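Local coordinates for protein proline dehydrogenase (Deinococcus radiodurans, PDB 4H6Q) that oxidises L-proline to delta-1-pyrroline-5-carboxylate with an FAD cofactor, passing the electrons to a quinone in the first step of proline breakdown to glutamate, at residues T165-Y170 / G176-L181; L136-H141 / V146-F151. One frame throughout, in Å; residues are numbered along the deposited sequence.

Interaction 1: residues T165-Y170 / G176-L181; sequences TVLQSY and GDRASL. With FAD (flavin-adenine dinucleotide), chain C.
With CG anti to the carbonyl carbon and beside the backbone N (chi1 -66°) and an extended chi2 of 170°, L167 spreads its two methyls against one turn of helix, CD1 over the root of R178 and CD2 beside D177. CD1 lies 3.6 Å from R178 CB and almost as near its CA, and the two side chains meet at about a right angle. CD2 is 4.0 Å from D177 CB, so the aspartate contributes its methylene, while its carboxylate forms a salt bridge with R173. R178 likewise offers only its aliphatic base: its chain bends at chi2 and chi3 and carries the guanidinium away to D182 and H220. Strand 163-168 and helix 174-180 are successive elements of a beta-alpha-beta unit of the TIM barrel, completed by strand 188-191, and L167 fills the strand-helix interface outside the barrel wall. Its neighbours in the strand face the flavin. Q168, bent at chi2, directs NE2 to FAD O2 at 2.8 Å with a nearly straight N-H...O angle of 172°, and the same nitrogen donates to the carbonyl of E139. V166 adds van der Waals contact, its CG2 3.8 Å from FAD O4.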
loop_
_atom_site.group_PDB
_atom_site.type_symbol
_atom_site.label_atom_id
_atom_site.label_comp_id
_atom_site.label_asym_id
_atom_site.label_seq_id
_atom_site.Cartn_x
_atom_site.Cartn_y
_atom_site.Cartn_z
ATOM N N THR A 165 -4.875 4.380 -5.182
ATOM C CA THR A 165 -5.486 3.861 -3.952
ATOM C C THR A 165 -5.604 2.334 -4.028
ATOM O O THR A 165 -4.877 1.716 -4.840
ATOM C CB THR A 165 -6.810 4.608 -3.587
ATOM O OG1 THR A 165 -7.198 4.255 -2.258
ATOM C CG2 THR A 165 -7.970 4.293 -4.538
ATOM N N VAL A 166 -6.442 1.773 -3.156
ATOM C CA VAL A 166 -6.508 0.337 -2.902
ATOM C C VAL A 166 -7.983 -0.070 -2.812
ATOM O O VAL A 166 -8.799 0.690 -2.262
ATOM C CB VAL A 166 -5.852 -0.003 -1.536
ATOM C CG1 VAL A 166 -5.980 -1.487 -1.209
ATOM C CG2 VAL A 166 -4.363 0.486 -1.484
ATOM N N LEU A 167 -8.335 -1.243 -3.355
ATOM C CA LEU A 167 -9.655 -1.833 -3.102
ATOM C C LEU A 167 -9.478 -3.224 -2.562
ATOM O O LEU A 167 -8.586 -4.005 -3.014
ATOM C CB LEU A 167 -10.551 -1.869 -4.340
ATOM C CG LEU A 167 -10.952 -0.483 -4.854
ATOM C CD1 LEU A 167 -11.621 -0.590 -6.179
ATOM C CD2 LEU A 167 -11.862 0.257 -3.875
ATOM N N GLN A 168 -10.354 -3.546 -1.605
ATOM C CA GLN A 168 -10.242 -4.828 -0.870
ATOM C C GLN A 168 -11.277 -5.829 -1.384
ATOM O O GLN A 168 -12.517 -5.547 -1.352
ATOM C CB GLN A 168 -10.448 -4.623 0.645
ATOM C CG GLN A 168 -9.448 -3.663 1.277
ATOM C CD GLN A 168 -10.046 -2.822 2.360
ATOM O OE1 GLN A 168 -11.161 -2.318 2.198
ATOM N NE2 GLN A 168 -9.297 -2.574 3.416
ATOM N N SER A 169 -10.837 -7.003 -1.835
ATOM C CA SER A 169 -11.767 -7.962 -2.460
ATOM C C SER A 169 -12.726 -8.601 -1.475
ATOM O O SER A 169 -13.722 -9.217 -1.889
ATOM C CB SER A 169 -11.027 -9.069 -3.219
ATOM O OG SER A 169 -10.463 -10.057 -2.326
ATOM N N TYR A 170 -12.465 -8.516 -0.171
ATOM C CA TYR A 170 -13.418 -9.105 0.767
ATOM C C TYR A 170 -14.685 -8.294 0.932
ATOM O O TYR A 170 -15.677 -8.818 1.473
ATOM C CB TYR A 170 -12.779 -9.503 2.118
ATOM C CG TYR A 170 -12.262 -8.418 3.074
ATOM C CD1 TYR A 170 -11.622 -8.810 4.261
ATOM C CD2 TYR A 170 -12.319 -7.043 2.799
ATOM C CE1 TYR A 170 -11.108 -7.872 5.186
ATOM C CE2 TYR A 170 -11.787 -6.096 3.697
ATOM C CZ TYR A 170 -11.170 -6.521 4.880
ATOM O OH TYR A 170 -10.647 -5.588 5.750
ATOM N N GLY A 176 -18.390 -2.434 -7.366
ATOM C CA GLY A 176 -19.100 -1.221 -7.730
ATOM C C GLY A 176 -18.209 0.012 -7.553
ATOM O O GLY A 176 -18.217 0.933 -8.406
ATOM N N ASP A 177 -17.410 0.033 -6.483
ATOM C CA ASP A 177 -16.484 1.149 -6.276
ATOM C C ASP A 177 -15.481 1.224 -7.440
ATOM O O ASP A 177 -15.192 2.311 -7.945
ATOM C CB ASP A 177 -15.677 0.965 -4.991
ATOM C CG ASP A 177 -16.506 1.165 -3.734
ATOM O OD1 ASP A 177 -17.484 1.954 -3.744
ATOM O OD2 ASP A 177 -16.137 0.559 -2.717
ATOM N N ARG A 178 -14.981 0.068 -7.889
ATOM C CA ARG A 178 -13.985 0.067 -8.935
ATOM C C ARG A 178 -14.570 0.636 -10.223
ATOM O O ARG A 178 -13.967 1.487 -10.886
ATOM C CB ARG A 178 -13.464 -1.350 -9.175
ATOM C CG ARG A 178 -12.163 -1.354 -10.024
ATOM C CD ARG A 178 -12.061 -2.638 -10.958
ATOM N NE ARG A 178 -13.152 -2.527 -11.951
ATOM C CZ ARG A 178 -13.189 -1.680 -12.972
ATOM N NH1 ARG A 178 -12.120 -0.924 -13.269
ATOM N NH2 ARG A 178 -14.301 -1.599 -13.703
ATOM N N ALA A 179 -15.767 0.181 -10.555
ATOM C CA ALA A 179 -16.432 0.710 -11.738
ATOM C C ALA A 179 -16.710 2.203 -11.628
ATOM O O ALA A 179 -16.590 2.922 -12.637
ATOM C CB ALA A 179 -17.757 -0.065 -11.986
ATOM N N SER A 180 -17.042 2.686 -10.421
ATOM C CA SER A 180 -17.373 4.101 -10.240
ATOM C C SER A 180 -16.177 5.004 -10.475
ATOM O O SER A 180 -16.325 6.197 -10.753
ATOM C CB SER A 180 -17.943 4.364 -8.836
ATOM O OG SER A 180 -16.875 4.419 -7.861
ATOM N N LEU A 181 -14.979 4.430 -10.416
ATOM C CA LEU A 181 -13.744 5.190 -10.521
ATOM C C LEU A 181 -13.166 5.206 -11.939
ATOM O O LEU A 181 -12.143 5.883 -12.179
ATOM C CB LEU A 181 -12.684 4.656 -9.532
ATOM C CG LEU A 181 -13.035 4.885 -8.049
ATOM C CD1 LEU A 181 -12.123 4.029 -7.198
ATOM C CD2 LEU A 181 -12.894 6.356 -7.675
HETATM P PA FAD C . -3.565 -15.176 1.956
HETATM O O1A FAD C . -4.678 -16.004 1.306
HETATM O O2A FAD C . -3.818 -14.604 3.290
HETATM O O5B FAD C . -2.241 -15.877 2.065
HETATM C C5B FAD C . -1.672 -16.498 0.923
HETATM C C4B FAD C . -0.340 -17.160 1.211
HETATM O O4B FAD C . 0.627 -16.140 1.307
HETATM C C3B FAD C . -0.269 -17.857 2.521
HETATM O O3B FAD C . -0.808 -19.169 2.525
HETATM C C2B FAD C . 1.187 -17.804 2.786
HETATM O O2B FAD C . 1.910 -18.698 1.968
HETATM C C1B FAD C . 1.504 -16.406 2.362
HETATM N N9A FAD C . 1.313 -15.408 3.415
HETATM C C8A FAD C . 0.437 -14.324 3.386
HETATM N N7A FAD C . 0.513 -13.600 4.503
HETATM C C5A FAD C . 1.493 -14.190 5.295
HETATM C C6A FAD C . 2.010 -13.911 6.546
HETATM N N6A FAD C . 1.567 -12.786 7.304
HETATM N N1A FAD C . 2.962 -14.722 7.034
HETATM C C2A FAD C . 3.421 -15.787 6.346
HETATM N N3A FAD C . 2.951 -16.112 5.131
HETATM C C4A FAD C . 2.016 -15.325 4.609
HETATM N N1 FAD C . -5.060 -4.830 2.808
HETATM C C2 FAD C . -5.786 -3.739 3.170
HETATM O O2 FAD C . -6.926 -3.961 3.779
HETATM N N3 FAD C . -5.384 -2.458 2.907
HETATM C C4 FAD C . -4.186 -2.200 2.251
HETATM O O4 FAD C . -3.796 -0.930 2.017
HETATM C C4X FAD C . -3.361 -3.340 1.845
HETATM N N5 FAD C . -2.170 -3.149 1.193
HETATM C C5X FAD C . -1.470 -4.270 0.808
HETATM C C6 FAD C . -0.251 -4.110 0.129
HETATM C C7 FAD C . 0.474 -5.249 -0.304
HETATM C C7M FAD C . 1.799 -5.077 -1.044
HETATM C C8 FAD C . -0.051 -6.537 -0.039
HETATM C C8M FAD C . 0.682 -7.773 -0.488
HETATM C C9 FAD C . -1.252 -6.686 0.671
HETATM C C9A FAD C . -1.963 -5.572 1.072
HETATM N N10 FAD C . -3.183 -5.756 1.752
HETATM C C10 FAD C . -3.881 -4.642 2.150
HETATM C "C1'" FAD C . -3.744 -7.074 2.004
HETATM C "C2'" FAD C . -3.537 -7.657 3.367
HETATM O "O2'" FAD C . -2.285 -7.159 3.824
HETATM C "C3'" FAD C . -3.803 -9.136 2.992
HETATM O "O3'" FAD C . -5.093 -9.599 3.260
HETATM C "C4'" FAD C . -2.805 -10.142 3.411
HETATM O "O4'" FAD C . -1.618 -9.731 2.831
HETATM C "C5'" FAD C . -3.242 -11.503 2.889
HETATM O "O5'" FAD C . -2.187 -12.066 2.173
HETATM P P FAD C . -2.377 -12.719 0.734
HETATM O O1P FAD C . -3.161 -11.930 -0.358
HETATM O O2P FAD C . -0.958 -13.275 0.438
HETATM O O3P FAD C . -3.194 -14.095 0.950
#

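Interaction 2: residues L136-H141 / V146-F151. With FAD (flavin-adenine dinucleotide), chain C.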
loop_
_atom_site.group_PDB
_atom_site.type_symbol
_atom_site.label_atom_id
_atom_site.label_comp_id
_atom_site.label_asym_id
_atom_site.label_seq_id
_atom_site.Cartn_x
_atom_site.Cartn_y
_atom_site.Cartn_z
ATOM N N LEU A 136 -2.832 5.876 -1.429
ATOM C CA LEU A 136 -3.700 5.960 -0.242
ATOM C C LEU A 136 -4.129 4.536 0.106
ATOM O O LEU A 136 -4.993 3.941 -0.573
ATOM C CB LEU A 136 -4.933 6.825 -0.530
ATOM C CG LEU A 136 -4.591 8.183 -1.189
ATOM C CD1 LEU A 136 -5.869 8.916 -1.548
ATOM C CD2 LEU A 136 -3.690 9.061 -0.299
ATOM N N ASP A 137 -3.508 3.954 1.161
ATOM C CA ASP A 137 -3.882 2.603 1.615
ATOM C C ASP A 137 -5.372 2.606 2.031
ATOM O O ASP A 137 -5.937 3.633 2.438
ATOM C CB ASP A 137 -3.049 2.220 2.833
ATOM C CG ASP A 137 -1.626 1.819 2.511
ATOM O OD1 ASP A 137 -1.246 1.643 1.331
ATOM O OD2 ASP A 137 -0.871 1.655 3.542
ATOM N N MET A 138 -6.009 1.457 1.912
ATOM C CA MET A 138 -7.384 1.344 2.390
ATOM C C MET A 138 -7.443 0.740 3.787
ATOM O O MET A 138 -6.905 -0.356 4.027
ATOM C CB MET A 138 -8.276 0.565 1.415
ATOM C CG MET A 138 -9.787 0.751 1.719
ATOM S SD MET A 138 -10.376 2.465 1.502
ATOM C CE MET A 138 -10.314 2.665 -0.260
ATOM N N GLU A 139 -8.051 1.458 4.733
ATOM C CA GLU A 139 -8.167 1.011 6.102
ATOM C C GLU A 139 -9.504 0.297 6.315
ATOM O O GLU A 139 -9.996 -0.344 5.375
ATOM C CB GLU A 139 -7.877 2.196 7.061
ATOM C CG GLU A 139 -6.447 2.775 6.791
ATOM C CD GLU A 139 -6.076 3.882 7.749
ATOM O OE1 GLU A 139 -6.286 5.080 7.400
ATOM O OE2 GLU A 139 -5.581 3.559 8.868
ATOM N N ASP A 140 -10.085 0.335 7.514
ATOM C CA ASP A 140 -11.279 -0.483 7.760
ATOM C C ASP A 140 -12.525 0.131 7.076
ATOM O O ASP A 140 -12.453 1.227 6.513
ATOM C CB ASP A 140 -11.542 -0.534 9.265
ATOM C CG ASP A 140 -11.955 0.817 9.798
ATOM O OD1 ASP A 140 -13.152 1.083 9.974
ATOM O OD2 ASP A 140 -11.057 1.686 9.963
ATOM N N HIS A 141 -13.658 -0.584 7.085
ATOM C CA HIS A 141 -14.756 -0.231 6.169
ATOM C C HIS A 141 -15.379 1.139 6.432
ATOM O O HIS A 141 -16.006 1.715 5.517
ATOM C CB HIS A 141 -15.841 -1.329 6.102
ATOM C CG HIS A 141 -16.856 -1.248 7.205
ATOM N ND1 HIS A 141 -16.784 -2.015 8.360
ATOM C CD2 HIS A 141 -17.984 -0.497 7.330
ATOM C CE1 HIS A 141 -17.823 -1.737 9.138
ATOM N NE2 HIS A 141 -18.554 -0.805 8.547
ATOM N N VAL A 146 -15.057 8.120 2.609
ATOM C CA VAL A 146 -14.247 9.324 2.661
ATOM C C VAL A 146 -12.919 9.151 1.911
ATOM O O VAL A 146 -12.473 10.062 1.209
ATOM C CB VAL A 146 -13.989 9.840 4.128
ATOM C CG1 VAL A 146 -13.226 8.839 5.012
ATOM C CG2 VAL A 146 -13.240 11.152 4.104
ATOM N N THR A 147 -12.292 7.984 2.010
ATOM C CA THR A 147 -11.043 7.778 1.258
ATOM C C THR A 147 -11.292 7.846 -0.251
ATOM O O THR A 147 -10.495 8.452 -0.972
ATOM C CB THR A 147 -10.385 6.443 1.628
ATOM O OG1 THR A 147 -10.092 6.471 3.033
ATOM C CG2 THR A 147 -9.096 6.175 0.855
ATOM N N LEU A 148 -12.369 7.251 -0.751
ATOM C CA LEU A 148 -12.658 7.313 -2.193
ATOM C C LEU A 148 -13.058 8.717 -2.679
ATOM O O LEU A 148 -12.696 9.120 -3.802
ATOM C CB LEU A 148 -13.709 6.267 -2.611
ATOM C CG LEU A 148 -13.239 4.813 -2.445
ATOM C CD1 LEU A 148 -14.334 3.855 -2.924
ATOM C CD2 LEU A 148 -11.895 4.487 -3.127
ATOM N N GLU A 149 -13.765 9.477 -1.843
ATOM C CA GLU A 149 -14.063 10.872 -2.132
ATOM C C GLU A 149 -12.779 11.700 -2.204
ATOM O O GLU A 149 -12.551 12.488 -3.146
ATOM C CB GLU A 149 -14.982 11.459 -1.073
ATOM N N GLN A 150 -11.910 11.525 -1.204
ATOM C CA GLN A 150 -10.659 12.272 -1.159
ATOM C C GLN A 150 -9.729 11.852 -2.304
ATOM O O GLN A 150 -9.060 12.706 -2.925
ATOM C CB GLN A 150 -9.994 12.131 0.193
ATOM C CG GLN A 150 -10.786 12.779 1.322
ATOM C CD GLN A 150 -10.194 12.586 2.707
ATOM O OE1 GLN A 150 -9.547 11.591 2.998
ATOM N NE2 GLN A 150 -10.423 13.573 3.577
ATOM N N PHE A 151 -9.709 10.553 -2.623
ATOM C CA PHE A 151 -8.958 10.077 -3.798
ATOM C C PHE A 151 -9.399 10.786 -5.078
ATOM O O PHE A 151 -8.553 11.306 -5.840
ATOM C CB PHE A 151 -9.087 8.568 -3.950
ATOM C CG PHE A 151 -8.426 8.048 -5.179
ATOM C CD1 PHE A 151 -7.028 8.134 -5.336
ATOM C CD2 PHE A 151 -9.181 7.449 -6.176
ATOM C CE1 PHE A 151 -6.423 7.667 -6.496
ATOM C CE2 PHE A 151 -8.559 6.968 -7.343
ATOM C CZ PHE A 151 -7.170 7.055 -7.498
HETATM P PA FAD C . -3.565 -15.176 1.956
HETATM O O1A FAD C . -4.678 -16.004 1.306
HETATM O O2A FAD C . -3.818 -14.604 3.290
HETATM O O5B FAD C . -2.241 -15.877 2.065
HETATM C C5B FAD C . -1.672 -16.498 0.923
HETATM C C4B FAD C . -0.340 -17.160 1.211
HETATM O O4B FAD C . 0.627 -16.140 1.307
HETATM C C3B FAD C . -0.269 -17.857 2.521
HETATM O O3B FAD C . -0.808 -19.169 2.525
HETATM C C2B FAD C . 1.187 -17.804 2.786
HETATM O O2B FAD C . 1.910 -18.698 1.968
HETATM C C1B FAD C . 1.504 -16.406 2.362
HETATM N N9A FAD C . 1.313 -15.408 3.415
HETATM C C8A FAD C . 0.437 -14.324 3.386
HETATM N N7A FAD C . 0.513 -13.600 4.503
HETATM C C5A FAD C . 1.493 -14.190 5.295
HETATM C C6A FAD C . 2.010 -13.911 6.546
HETATM N N6A FAD C . 1.567 -12.786 7.304
HETATM N N1A FAD C . 2.962 -14.722 7.034
HETATM C C2A FAD C . 3.421 -15.787 6.346
HETATM N N3A FAD C . 2.951 -16.112 5.131
HETATM C C4A FAD C . 2.016 -15.325 4.609
HETATM N N1 FAD C . -5.060 -4.830 2.808
HETATM C C2 FAD C . -5.786 -3.739 3.170
HETATM O O2 FAD C . -6.926 -3.961 3.779
HETATM N N3 FAD C . -5.384 -2.458 2.907
HETATM C C4 FAD C . -4.186 -2.200 2.251
HETATM O O4 FAD C . -3.796 -0.930 2.017
HETATM C C4X FAD C . -3.361 -3.340 1.845
HETATM N N5 FAD C . -2.170 -3.149 1.193
HETATM C C5X FAD C . -1.470 -4.270 0.808
HETATM C C6 FAD C . -0.251 -4.110 0.129
HETATM C C7 FAD C . 0.474 -5.249 -0.304
HETATM C C7M FAD C . 1.799 -5.077 -1.044
HETATM C C8 FAD C . -0.051 -6.537 -0.039
HETATM C C8M FAD C . 0.682 -7.773 -0.488
HETATM C C9 FAD C . -1.252 -6.686 0.671
HETATM C C9A FAD C . -1.963 -5.572 1.072
HETATM N N10 FAD C . -3.183 -5.756 1.752
HETATM C C10 FAD C . -3.881 -4.642 2.150
HETATM C "C1'" FAD C . -3.744 -7.074 2.004
HETATM C "C2'" FAD C . -3.537 -7.657 3.367
HETATM O "O2'" FAD C . -2.285 -7.159 3.824
HETATM C "C3'" FAD C . -3.803 -9.136 2.992
HETATM O "O3'" FAD C . -5.093 -9.599 3.260
HETATM C "C4'" FAD C . -2.805 -10.142 3.411
HETATM O "O4'" FAD C . -1.618 -9.731 2.831
HETATM C "C5'" FAD C . -3.242 -11.503 2.889
HETATM O "O5'" FAD C . -2.187 -12.066 2.173
HETATM P P FAD C . -2.377 -12.719 0.734
HETATM O O1P FAD C . -3.161 -11.930 -0.358
HETATM O O2P FAD C . -0.958 -13.275 0.438
HETATM O O3P FAD C . -3.194 -14.095 0.950
HETATM O O HOH W 1 -8.102 5.951 5.653
HETATM O O HOH W 2 -9.402 3.811 4.318
#
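The backbones of 136-141 and helical segment 146-151 come nearest at two places: CA of L136 lies 7.6 Å from CA of F151, and CA of M138 lies 7.5 Å from CA of T147. At the first, L136 brings CD1 to the edge of the F151 ring, near its plane, and to F151 CB at 4.0 Å. At the second, M138 has CG anti to its backbone N (chi1 -165°) and then bends at chi2 and chi3, which folds the thioether over toward the helix. Its SD and CE run alongside T147 in the opposite sense, with CE 3.9 Å from T147 CG2, and CE continues to L148 CD2 at 3.7 Å. The polar side of T147 is bridged by water: one molecule accepts from E139 N and donates to T147 OG1 at 3.0 Å, while a second donates to E139 OE1 and only weakly to the same hydroxyl, which also pairs with the carbonyl of R143. Facing the cofactor, M138 O accepts a hydrogen bond from FAD N3, 2.8 Å between the two atoms and nearly straight at 169°, whereas M138 N reaches FAD O4 by a longer, more bent bond. D137, assigned to the active site by similarity, turns from the helix to K100, R189 and Y280 and touches the bound tetrahydrofuroic acid. The M138 thioether thus meets the helix by apolar contact alone while its backbone N-H and C=O are spent on the flavin, so one residue touches both helix and cofactor.

Both contacts are buried and sit on the same side of the barrel, their centres about 10 Å apart, where consecutive strands 133-136 and 163-168 run parallel and adjacent, each backed by the helix that follows it. Interaction 1 is an apolar strand-helix interface made of aliphatic carbons; interaction 2 starts at a strand end, continues into the loop beyond, and adds bridging waters to its apolar contacts. They join directly: T165 OG1 lies 2.8 Å from L136 O, a probable hydrogen bond, and M138 CE packs on V166 O. Each also hydrogen-bonds the same flavin, interaction 1 through a glutamine side chain and interaction 2 through backbone groups, but D137 of interaction 2 alone also touches the bound tetrahydrofuroic acid.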